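Local coordinates for dermonecrotic toxin (Pasteurella multocida, PDB 2EBF), which is a mitogenic toxin that induces bone resorption and is associated with severe atrophic rhinitis in pigs, present here as its C-terminal region with the membrane localization domain, at residues 73-78 against 99-104; 80-85 against 93-98; 55-60 against 116-121. All coordinates share one frame; numbering follows the deposited sequence.

Contact 1: 73-78 against 99-104; sequences KRILAK and MELIDL. With GLC (alpha-D-glucopyranose), chain C.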
loop_
_atom_site.group_PDB
_atom_site.type_symbol
_atom_site.label_atom_id
_atom_site.label_comp_id
_atom_site.label_asym_id
_atom_site.label_seq_id
_atom_site.Cartn_x
_atom_site.Cartn_y
_atom_site.Cartn_z
ATOM N N LYS A 73 8.931 4.388 -33.818
ATOM C CA LYS A 73 8.072 5.560 -33.665
ATOM C C LYS A 73 7.578 5.730 -32.227
ATOM O O LYS A 73 7.617 6.829 -31.688
ATOM C CB LYS A 73 6.896 5.510 -34.645
ATOM C CG LYS A 73 5.725 6.405 -34.248
ATOM C CD LYS A 73 4.883 6.889 -35.428
ATOM C CE LYS A 73 4.270 5.748 -36.218
ATOM N NZ LYS A 73 5.131 5.380 -37.387
ATOM N N ARG A 74 7.128 4.640 -31.606
ATOM C CA ARG A 74 6.636 4.696 -30.229
ATOM C C ARG A 74 7.746 4.980 -29.220
ATOM O O ARG A 74 7.507 5.609 -28.198
ATOM C CB ARG A 74 5.898 3.414 -29.861
ATOM C CG ARG A 74 4.493 3.349 -30.450
ATOM C CD ARG A 74 3.723 2.186 -29.875
ATOM N NE ARG A 74 4.308 0.925 -30.311
ATOM C CZ ARG A 74 3.701 0.036 -31.089
ATOM N NH1 ARG A 74 2.455 0.246 -31.516
ATOM N NH2 ARG A 74 4.347 -1.076 -31.428
ATOM N N ILE A 75 8.953 4.521 -29.519
ATOM C CA ILE A 75 10.122 4.837 -28.695
ATOM C C ILE A 75 10.434 6.348 -28.738
ATOM O O ILE A 75 10.623 6.980 -27.691
ATOM C CB ILE A 75 11.325 3.929 -29.082
ATOM C CG1 ILE A 75 11.147 2.547 -28.417
ATOM C CG2 ILE A 75 12.664 4.566 -28.708
ATOM C CD1 ILE A 75 11.993 1.430 -29.017
ATOM N N LEU A 76 10.439 6.914 -29.944
ATOM C CA LEU A 76 10.650 8.357 -30.152
ATOM C C LEU A 76 9.559 9.192 -29.501
ATOM O O LEU A 76 9.837 10.241 -28.898
ATOM C CB LEU A 76 10.691 8.679 -31.652
ATOM C CG LEU A 76 11.966 8.315 -32.409
ATOM C CD1 LEU A 76 11.717 8.417 -33.913
ATOM C CD2 LEU A 76 13.133 9.216 -31.987
ATOM N N ALA A 77 8.319 8.728 -29.626
ATOM C CA ALA A 77 7.170 9.407 -29.020
ATOM C C ALA A 77 7.294 9.448 -27.504
ATOM O O ALA A 77 7.069 10.490 -26.889
ATOM C CB ALA A 77 5.870 8.730 -29.423
ATOM N N LYS A 78 7.644 8.307 -26.906
ATOM C CA LYS A 78 7.815 8.215 -25.455
ATOM C C LYS A 78 8.996 9.059 -24.958
ATOM O O LYS A 78 8.918 9.687 -23.899
ATOM C CB LYS A 78 7.955 6.758 -24.995
ATOM C CG LYS A 78 7.965 6.625 -23.465
ATOM C CD LYS A 78 7.033 5.547 -22.953
ATOM C CE LYS A 78 5.649 5.696 -23.532
ATOM N NZ LYS A 78 4.568 5.104 -22.708
ATOM N N MET A 99 12.117 2.193 -20.863
ATOM C CA MET A 99 13.012 1.066 -20.615
ATOM C C MET A 99 12.356 -0.232 -21.098
ATOM O O MET A 99 12.986 -1.003 -21.813
ATOM C CB MET A 99 13.369 0.953 -19.133
ATOM C CG MET A 99 14.285 2.045 -18.578
ATOM S SD MET A 99 14.552 1.669 -16.829
ATOM C CE MET A 99 15.315 3.178 -16.285
ATOM N N GLU A 100 11.088 -0.458 -20.728
ATOM C CA GLU A 100 10.382 -1.662 -21.192
ATOM C C GLU A 100 10.292 -1.740 -22.725
ATOM O O GLU A 100 10.561 -2.798 -23.303
ATOM C CB GLU A 100 9.000 -1.857 -20.546
ATOM C CG GLU A 100 8.299 -3.137 -21.083
ATOM C CD GLU A 100 6.950 -3.452 -20.448
ATOM O OE1 GLU A 100 6.632 -2.944 -19.351
ATOM O OE2 GLU A 100 6.197 -4.239 -21.064
ATOM N N LEU A 101 9.938 -0.628 -23.379
ATOM C CA LEU A 101 9.891 -0.598 -24.846
ATOM C C LEU A 101 11.206 -1.056 -25.474
ATOM O O LEU A 101 11.202 -1.804 -26.451
ATOM C CB LEU A 101 9.529 0.801 -25.366
ATOM C CG LEU A 101 8.165 1.375 -24.971
ATOM C CD1 LEU A 101 7.894 2.647 -25.745
ATOM C CD2 LEU A 101 7.067 0.357 -25.215
ATOM N N ILE A 102 12.300 -0.600 -24.906
ATOM C CA ILE A 102 13.600 -0.987 -25.353
ATOM C C ILE A 102 13.903 -2.456 -25.086
ATOM O O ILE A 102 14.371 -3.129 -25.939
ATOM C CB ILE A 102 14.674 -0.071 -24.793
ATOM C CG1 ILE A 102 14.446 1.348 -25.296
ATOM C CG2 ILE A 102 16.003 -0.537 -25.136
ATOM C CD1 ILE A 102 15.264 2.337 -24.617
ATOM N N ASP A 103 13.597 -2.924 -23.893
ATOM C CA ASP A 103 13.654 -4.357 -23.564
ATOM C C ASP A 103 12.944 -5.221 -24.612
ATOM O O ASP A 103 13.505 -6.200 -25.107
ATOM C CB ASP A 103 13.017 -4.623 -22.193
ATOM C CG ASP A 103 13.846 -4.112 -21.033
ATOM O OD1 ASP A 103 15.054 -3.806 -21.200
ATOM O OD2 ASP A 103 13.267 -4.009 -19.930
ATOM N N LEU A 104 11.707 -4.845 -24.938
ATOM C CA LEU A 104 10.867 -5.595 -25.857
ATOM C C LEU A 104 11.424 -5.568 -27.281
ATOM O O LEU A 104 11.418 -6.587 -27.970
ATOM C CB LEU A 104 9.440 -5.043 -25.850
ATOM C CG LEU A 104 8.596 -5.276 -24.588
ATOM C CD1 LEU A 104 7.297 -4.487 -24.670
ATOM C CD2 LEU A 104 8.298 -6.763 -24.381
HETATM C C1 GLC C . 16.547 -7.306 -16.281
HETATM C C2 GLC C . 16.174 -8.763 -16.004
HETATM C C3 GLC C . 16.684 -9.645 -17.151
HETATM C C4 GLC C . 16.139 -9.161 -18.493
HETATM C C5 GLC C . 16.411 -7.665 -18.691
HETATM C C6 GLC C . 15.653 -7.128 -19.897
HETATM O O1 GLC C . 17.973 -7.211 -16.284
HETATM O O2 GLC C . 16.734 -9.176 -14.751
HETATM O O3 GLC C . 16.331 -11.017 -16.968
HETATM O O4 GLC C . 16.741 -9.925 -19.555
HETATM O O5 GLC C . 15.996 -6.901 -17.547
HETATM O O6 GLC C . 14.248 -7.274 -19.655
#

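Contact 2: 80-85 against 93-98; sequences QRIHNS and GLMHEL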
loop_
_atom_site.group_PDB
_atom_site.type_symbol
_atom_site.label_atom_id
_atom_site.label_comp_id
_atom_site.label_asym_id
_atom_site.label_seq_id
_atom_site.Cartn_x
_atom_site.Cartn_y
_atom_site.Cartn_z
ATOM N N GLN A 80 10.016 11.794 -26.305
ATOM C CA GLN A 80 9.533 13.167 -26.344
ATOM C C GLN A 80 8.667 13.501 -25.134
ATOM O O GLN A 80 8.844 14.557 -24.531
ATOM C CB GLN A 80 8.788 13.473 -27.645
ATOM C CG GLN A 80 8.449 14.957 -27.790
ATOM C CD GLN A 80 9.683 15.856 -27.729
ATOM O OE1 GLN A 80 9.910 16.553 -26.736
ATOM N NE2 GLN A 80 10.492 15.829 -28.785
ATOM N N ARG A 81 7.749 12.598 -24.781
ATOM C CA ARG A 81 6.894 12.778 -23.603
ATOM C C ARG A 81 7.713 12.937 -22.325
ATOM O O ARG A 81 7.351 13.729 -21.457
ATOM C CB ARG A 81 5.898 11.621 -23.441
ATOM C CG ARG A 81 4.705 11.666 -24.394
ATOM C CD ARG A 81 3.576 10.719 -23.932
ATOM N NE ARG A 81 2.928 11.189 -22.700
ATOM C CZ ARG A 81 2.192 10.438 -21.873
ATOM N NH1 ARG A 81 1.979 9.143 -22.112
ATOM N NH2 ARG A 81 1.669 10.990 -20.784
ATOM N N ILE A 82 8.806 12.179 -22.205
ATOM C CA ILE A 82 9.693 12.267 -21.041
ATOM C C ILE A 82 10.274 13.672 -20.918
ATOM O O ILE A 82 10.212 14.289 -19.847
ATOM C CB ILE A 82 10.816 11.201 -21.114
ATOM C CG1 ILE A 82 10.225 9.821 -20.822
ATOM C CG2 ILE A 82 11.965 11.500 -20.128
ATOM C CD1 ILE A 82 10.986 8.706 -21.449
ATOM N N HIS A 83 10.803 14.180 -22.027
ATOM C CA HIS A 83 11.409 15.511 -22.063
ATOM C C HIS A 83 10.400 16.649 -21.871
ATOM O O HIS A 83 10.771 17.732 -21.414
ATOM C CB HIS A 83 12.235 15.697 -23.344
ATOM C CG HIS A 83 13.556 14.985 -23.308
ATOM N ND1 HIS A 83 14.669 15.510 -22.682
ATOM C CD2 HIS A 83 13.939 13.782 -23.805
ATOM C CE1 HIS A 83 15.678 14.664 -22.797
ATOM N NE2 HIS A 83 15.265 13.612 -23.482
ATOM N N ASN A 84 9.137 16.394 -22.213
ATOM C CA ASN A 84 8.061 17.367 -22.012
ATOM C C ASN A 84 7.401 17.292 -20.637
ATOM O O ASN A 84 6.599 18.155 -20.292
ATOM C CB ASN A 84 6.985 17.224 -23.096
ATOM C CG ASN A 84 7.482 17.609 -24.477
ATOM O OD1 ASN A 84 8.542 18.230 -24.633
ATOM N ND2 ASN A 84 6.710 17.241 -25.494
ATOM N N SER A 85 7.741 16.268 -19.858
ATOM C CA SER A 85 7.077 16.002 -18.579
ATOM C C SER A 85 7.568 16.902 -17.440
ATOM O O SER A 85 8.747 16.874 -17.071
ATOM C CB SER A 85 7.238 14.527 -18.197
ATOM O OG SER A 85 6.579 14.244 -16.980
ATOM N N GLY A 93 7.901 7.608 -14.245
ATOM C CA GLY A 93 6.990 6.563 -14.755
ATOM C C GLY A 93 7.182 6.317 -16.237
ATOM O O GLY A 93 7.294 5.175 -16.665
ATOM N N LEU A 94 7.197 7.395 -17.017
ATOM C CA LEU A 94 7.460 7.332 -18.456
ATOM C C LEU A 94 8.837 6.760 -18.797
ATOM O O LEU A 94 8.988 6.013 -19.774
ATOM C CB LEU A 94 7.316 8.724 -19.071
ATOM C CG LEU A 94 5.887 9.269 -19.114
ATOM C CD1 LEU A 94 5.904 10.783 -19.331
ATOM C CD2 LEU A 94 5.039 8.568 -20.185
ATOM N N MET A 95 9.837 7.139 -18.009
ATOM C CA MET A 95 11.192 6.592 -18.174
ATOM C C MET A 95 11.234 5.083 -18.013
ATOM O O MET A 95 11.827 4.390 -18.837
ATOM C CB MET A 95 12.158 7.277 -17.220
ATOM C CG MET A 95 12.453 8.690 -17.671
ATOM S SD MET A 95 13.132 9.745 -16.397
ATOM C CE MET A 95 14.844 9.196 -16.371
ATOM N N HIS A 96 10.574 4.570 -16.980
ATOM C CA HIS A 96 10.471 3.114 -16.808
ATOM C C HIS A 96 9.737 2.452 -17.989
ATOM O O HIS A 96 10.143 1.390 -18.447
ATOM C CB HIS A 96 9.784 2.753 -15.486
ATOM C CG HIS A 96 10.655 2.907 -14.269
ATOM N ND1 HIS A 96 10.444 3.888 -13.326
ATOM C CD2 HIS A 96 11.707 2.176 -13.817
ATOM C CE1 HIS A 96 11.332 3.763 -12.350
ATOM N NE2 HIS A 96 12.114 2.737 -12.630
ATOM N N GLU A 97 8.668 3.088 -18.480
ATOM C CA GLU A 97 7.945 2.614 -19.659
ATOM C C GLU A 97 8.855 2.532 -20.888
ATOM O O GLU A 97 8.816 1.531 -21.627
ATOM C CB GLU A 97 6.721 3.501 -19.945
ATOM C CG GLU A 97 5.599 3.381 -18.894
ATOM C CD GLU A 97 4.462 4.386 -19.096
ATOM O OE1 GLU A 97 4.510 5.167 -20.054
ATOM O OE2 GLU A 97 3.514 4.397 -18.287
ATOM N N LEU A 98 9.686 3.555 -21.091
ATOM C CA LEU A 98 10.639 3.559 -22.208
ATOM C C LEU A 98 11.642 2.424 -22.082
ATOM O O LEU A 98 11.994 1.784 -23.079
ATOM C CB LEU A 98 11.409 4.879 -22.279
ATOM C CG LEU A 98 11.739 5.455 -23.674
ATOM C CD1 LEU A 98 12.885 6.455 -23.648
ATOM C CD2 LEU A 98 11.895 4.433 -24.819
HETATM O O HOH W 1 2.122 6.917 -19.536
#

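Contact 3: 55-60 against 116-121; sequences EVLKAR and NAFREL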
loop_
_atom_site.group_PDB
_atom_site.type_symbol
_atom_site.label_atom_id
_atom_site.label_comp_id
_atom_site.label_asym_id
_atom_site.label_seq_id
_atom_site.Cartn_x
_atom_site.Cartn_y
_atom_site.Cartn_z
ATOM N N GLU A 55 15.654 14.209 -31.182
ATOM C CA GLU A 55 16.484 14.595 -32.342
ATOM C C GLU A 55 17.845 13.920 -32.303
ATOM O O GLU A 55 18.360 13.475 -33.326
ATOM C CB GLU A 55 16.679 16.112 -32.437
ATOM C CG GLU A 55 15.433 16.913 -32.804
ATOM C CD GLU A 55 14.829 16.566 -34.161
ATOM O OE1 GLU A 55 15.545 16.121 -35.088
ATOM O OE2 GLU A 55 13.608 16.762 -34.303
ATOM N N VAL A 56 18.425 13.839 -31.117
ATOM C CA VAL A 56 19.712 13.187 -30.967
ATOM C C VAL A 56 19.578 11.677 -31.256
ATOM O O VAL A 56 20.385 11.101 -31.998
ATOM C CB VAL A 56 20.312 13.471 -29.572
ATOM C CG1 VAL A 56 21.404 12.489 -29.250
ATOM C CG2 VAL A 56 20.850 14.895 -29.510
ATOM N N LEU A 57 18.546 11.057 -30.691
ATOM C CA LEU A 57 18.268 9.640 -30.944
ATOM C C LEU A 57 18.145 9.340 -32.437
ATOM O O LEU A 57 18.690 8.343 -32.917
ATOM C CB LEU A 57 16.975 9.208 -30.251
ATOM C CG LEU A 57 16.864 7.808 -29.617
ATOM C CD1 LEU A 57 15.458 7.242 -29.781
ATOM C CD2 LEU A 57 17.928 6.791 -30.050
ATOM N N LYS A 58 17.424 10.214 -33.149
ATOM C CA LYS A 58 17.146 10.081 -34.579
ATOM C C LYS A 58 18.401 9.911 -35.410
ATOM O O LYS A 58 18.417 9.129 -36.357
ATOM C CB LYS A 58 16.381 11.309 -35.087
ATOM C CG LYS A 58 14.870 11.187 -35.052
ATOM C CD LYS A 58 14.232 12.514 -34.678
ATOM C CE LYS A 58 13.000 12.822 -35.498
ATOM N NZ LYS A 58 13.347 13.805 -36.571
ATOM N N ALA A 59 19.443 10.664 -35.069
ATOM C CA ALA A 59 20.708 10.582 -35.784
ATOM C C ALA A 59 21.487 9.337 -35.378
ATOM O O ALA A 59 22.093 8.685 -36.227
ATOM C CB ALA A 59 21.544 11.839 -35.560
ATOM N N ARG A 60 21.465 9.008 -34.086
ATOM C CA ARG A 60 22.214 7.869 -33.559
ATOM C C ARG A 60 21.623 6.534 -34.002
ATOM O O ARG A 60 22.359 5.583 -34.254
ATOM C CB ARG A 60 22.296 7.924 -32.023
ATOM C CG ARG A 60 23.224 9.016 -31.456
ATOM C CD ARG A 60 24.696 8.776 -31.806
ATOM N NE ARG A 60 25.303 7.811 -30.896
ATOM C CZ ARG A 60 26.385 8.029 -30.153
ATOM N NH1 ARG A 60 27.044 9.184 -30.205
ATOM N NH2 ARG A 60 26.818 7.061 -29.360
ATOM N N ASN A 116 22.572 -0.475 -30.721
ATOM C CA ASN A 116 23.618 0.296 -30.041
ATOM C C ASN A 116 23.062 1.583 -29.417
ATOM O O ASN A 116 23.333 1.882 -28.248
ATOM C CB ASN A 116 24.781 0.632 -30.990
ATOM C CG ASN A 116 25.765 -0.514 -31.152
ATOM O OD1 ASN A 116 25.589 -1.596 -30.585
ATOM N ND2 ASN A 116 26.813 -0.279 -31.935
ATOM N N ALA A 117 22.285 2.330 -30.202
ATOM C CA ALA A 117 21.659 3.577 -29.740
ATOM C C ALA A 117 20.648 3.319 -28.617
ATOM O O ALA A 117 20.623 4.047 -27.626
ATOM C CB ALA A 117 20.976 4.295 -30.909
ATOM N N PHE A 118 19.827 2.283 -28.776
ATOM C CA PHE A 118 18.762 1.986 -27.811
ATOM C C PHE A 118 19.336 1.545 -26.463
ATOM O O PHE A 118 18.848 1.946 -25.402
ATOM C CB PHE A 118 17.791 0.934 -28.366
ATOM C CG PHE A 118 16.866 1.453 -29.454
ATOM C CD1 PHE A 118 15.876 0.633 -29.986
ATOM C CD2 PHE A 118 16.974 2.760 -29.936
ATOM C CE1 PHE A 118 15.016 1.097 -30.994
ATOM C CE2 PHE A 118 16.114 3.229 -30.936
ATOM C CZ PHE A 118 15.136 2.392 -31.465
ATOM N N ARG A 119 20.386 0.733 -26.506
ATOM C CA ARG A 119 21.053 0.289 -25.278
ATOM C C ARG A 119 21.694 1.451 -24.530
ATOM O O ARG A 119 21.647 1.510 -23.293
ATOM C CB ARG A 119 22.105 -0.782 -25.587
ATOM C CG ARG A 119 21.502 -2.121 -26.029
ATOM C CD ARG A 119 22.605 -3.135 -26.330
ATOM N NE ARG A 119 22.062 -4.488 -26.470
ATOM C CZ ARG A 119 22.217 -5.274 -27.535
ATOM N NH1 ARG A 119 22.913 -4.865 -28.590
ATOM N NH2 ARG A 119 21.674 -6.486 -27.535
ATOM N N GLU A 120 22.302 2.371 -25.276
ATOM C CA GLU A 120 22.899 3.548 -24.660
ATOM C C GLU A 120 21.820 4.394 -23.994
ATOM O O GLU A 120 21.982 4.839 -22.860
ATOM C CB GLU A 120 23.691 4.373 -25.677
ATOM C CG GLU A 120 23.999 5.816 -25.211
ATOM C CD GLU A 120 24.917 5.893 -23.989
ATOM O OE1 GLU A 120 25.056 7.004 -23.388
ATOM O OE2 GLU A 120 25.516 4.852 -23.636
ATOM N N LEU A 121 20.716 4.596 -24.703
ATOM C CA LEU A 121 19.580 5.334 -24.160
ATOM C C LEU A 121 19.024 4.666 -22.899
ATOM O O LEU A 121 18.708 5.345 -21.922
ATOM C CB LEU A 121 18.477 5.469 -25.214
ATOM C CG LEU A 121 17.175 6.161 -24.805
ATOM C CD1 LEU A 121 17.403 7.572 -24.244
ATOM C CD2 LEU A 121 16.213 6.201 -25.980
#

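Contact 1: 73-78 against 99-104
Leu101 reaches from helix 88-108 onto helix 70-84, meeting Ile75 with its CB and both Arg74 and Lys78 with its CD1. Leu101 CB lies 3.9 Å from CG1 of Ile75, and the two side chains lie alongside each other, pointing opposite ways. Beyond CB, CG stands anti to the carbonyl carbon (chi1 -62°), and a chi2 of -171° extends CD1 away from CA, which brings Leu101 CD1 to 3.9 Å from the backbone oxygen of Arg74. The same methyl touches the alkyl chain of Lys78, CD of Lys78 to CD1 of Leu101 being 4.1 Å; the Lys78 and Leu101 side chains are roughly perpendicular. Turns about its CB-CG and CG-CD bonds take the Lys78 ammonium group to a salt bridge with Glu97, one turn before Leu101, so the aliphatic part packs while the charge is paired. Farther out on the same branch as CG1, Ile75 CD1 is 4.5 Å from Ile102 CG1, a looser touch. Asp103 turns to a different side of helix 88-108, where its OD2 is 3.4 Å from O6 of a bound glucose; Arg122 and Lys147 form salt bridges with this carboxylate. With helix axes 10.2 Å apart and 162° between their directions, the arrangement is an antiparallel helical hairpin in the membrane localization domain, carrying part of a glycan pocket on the side of helix 88-108 turned away from helix 70-84.

Contact 2: 80-85 against 93-98
Helices 70-84 and 88-108 run antiparallel here at 162°, their axes approaching to 9.3 Å and the CA atoms of Ile82 and Leu94 to 6.0 Å. This is the end of a helical hairpin in the membrane localization domain, close to its connecting turn. Ile82 lies against Leu94, Met95 and Leu98 of the opposite helix. On its longer branch, Ile82 CG1 lies 3.6 Å from CB of Leu94, and the Ile82 CD1 methyl beyond it reaches CD1 of Leu98 at 3.7 Å. The shorter branch takes another direction, because CG2 stands anti to the backbone N while CG1 lies beside it (chi1 -73°); Ile82 CG2 thus meets CG of Met95 at 3.8 Å. Met95 and Leu98 continue into the core against Leu125 of helix 115-129. Leu94 reaches back toward helix 70-84, its two methyls dividing their partners. Leu94 CD1 sits 3.9 Å from the backbone oxygen of Arg81 and also touches CB of Ser85, near the C-terminal end of helix 70-84. Leu94 CD2 lies over one face of the Arg81 guanidinium, displaced toward its rim, so an apolar methyl covers part of a charged group at the exposed border. There a water donates to Glu97, whose OE1 also pairs with Lys78, and accepts a weak hydrogen bond from Arg81, with NH1 of Arg81 3.4 Å from the water oxygen.

Contact 3: 55-60 against 116-121
The short helix 54-60 and the start of helix 115-129 run roughly antiparallel, 145° between their directions, with axes 9.9 Å from each other and the CA atoms of Arg60 and Ala117 at 5.8 Å. Leu57 carries most of the apolar contact by splitting its methyls. Leu57 CD2 meets CB of Ala117 at 4.0 Å and also lies at the edge of the Phe118 ring, near its plane, 4.1 Å from CE2 of that ring. Leu57 CD1 meets Leu121 CD2 at 4.0 Å, the two side chains being about perpendicular; in Leu121 a chi2 of 56° turns CD1 aside and extends CD2, anti to CA, to Leu57. The small side chain of Ala117 permits close approach at the last turn of the short helix: Ala117 CB is 3.8 Å from the backbone oxygen of Arg60 and 4.0 Å from CB of the same residue. Phe118 is held further by Tyr105, ring against ring in edge-to-face fashion, and packs on Ile102. Here Leu57, Phe118 and Leu121 form part of the buried apolar core of an antiparallel helical bundle, the four-helix membrane localization domain of the toxin.

In the fold
All three contacts lie within the membrane localization domain and involve four successive helices, 54-60, 70-84, 88-108 and 115-129. Contact 2 is nested inside contact 1 along the chain, and contact 3 encloses both by pairing the first helix with the last. Contacts 1 and 2, centres about 10 Å apart, lie along the same helix pair, whereas contact 3 sits about 11 Å from the centre of contact 1 and 15 Å from that of contact 2. Shared packing, such as Ile75 on Phe118 and Leu98 on Leu121, merges them into one apolar core, an antiparallel bundle beside the bound glycans that, judging by its family, probably directs the toxin to membranes.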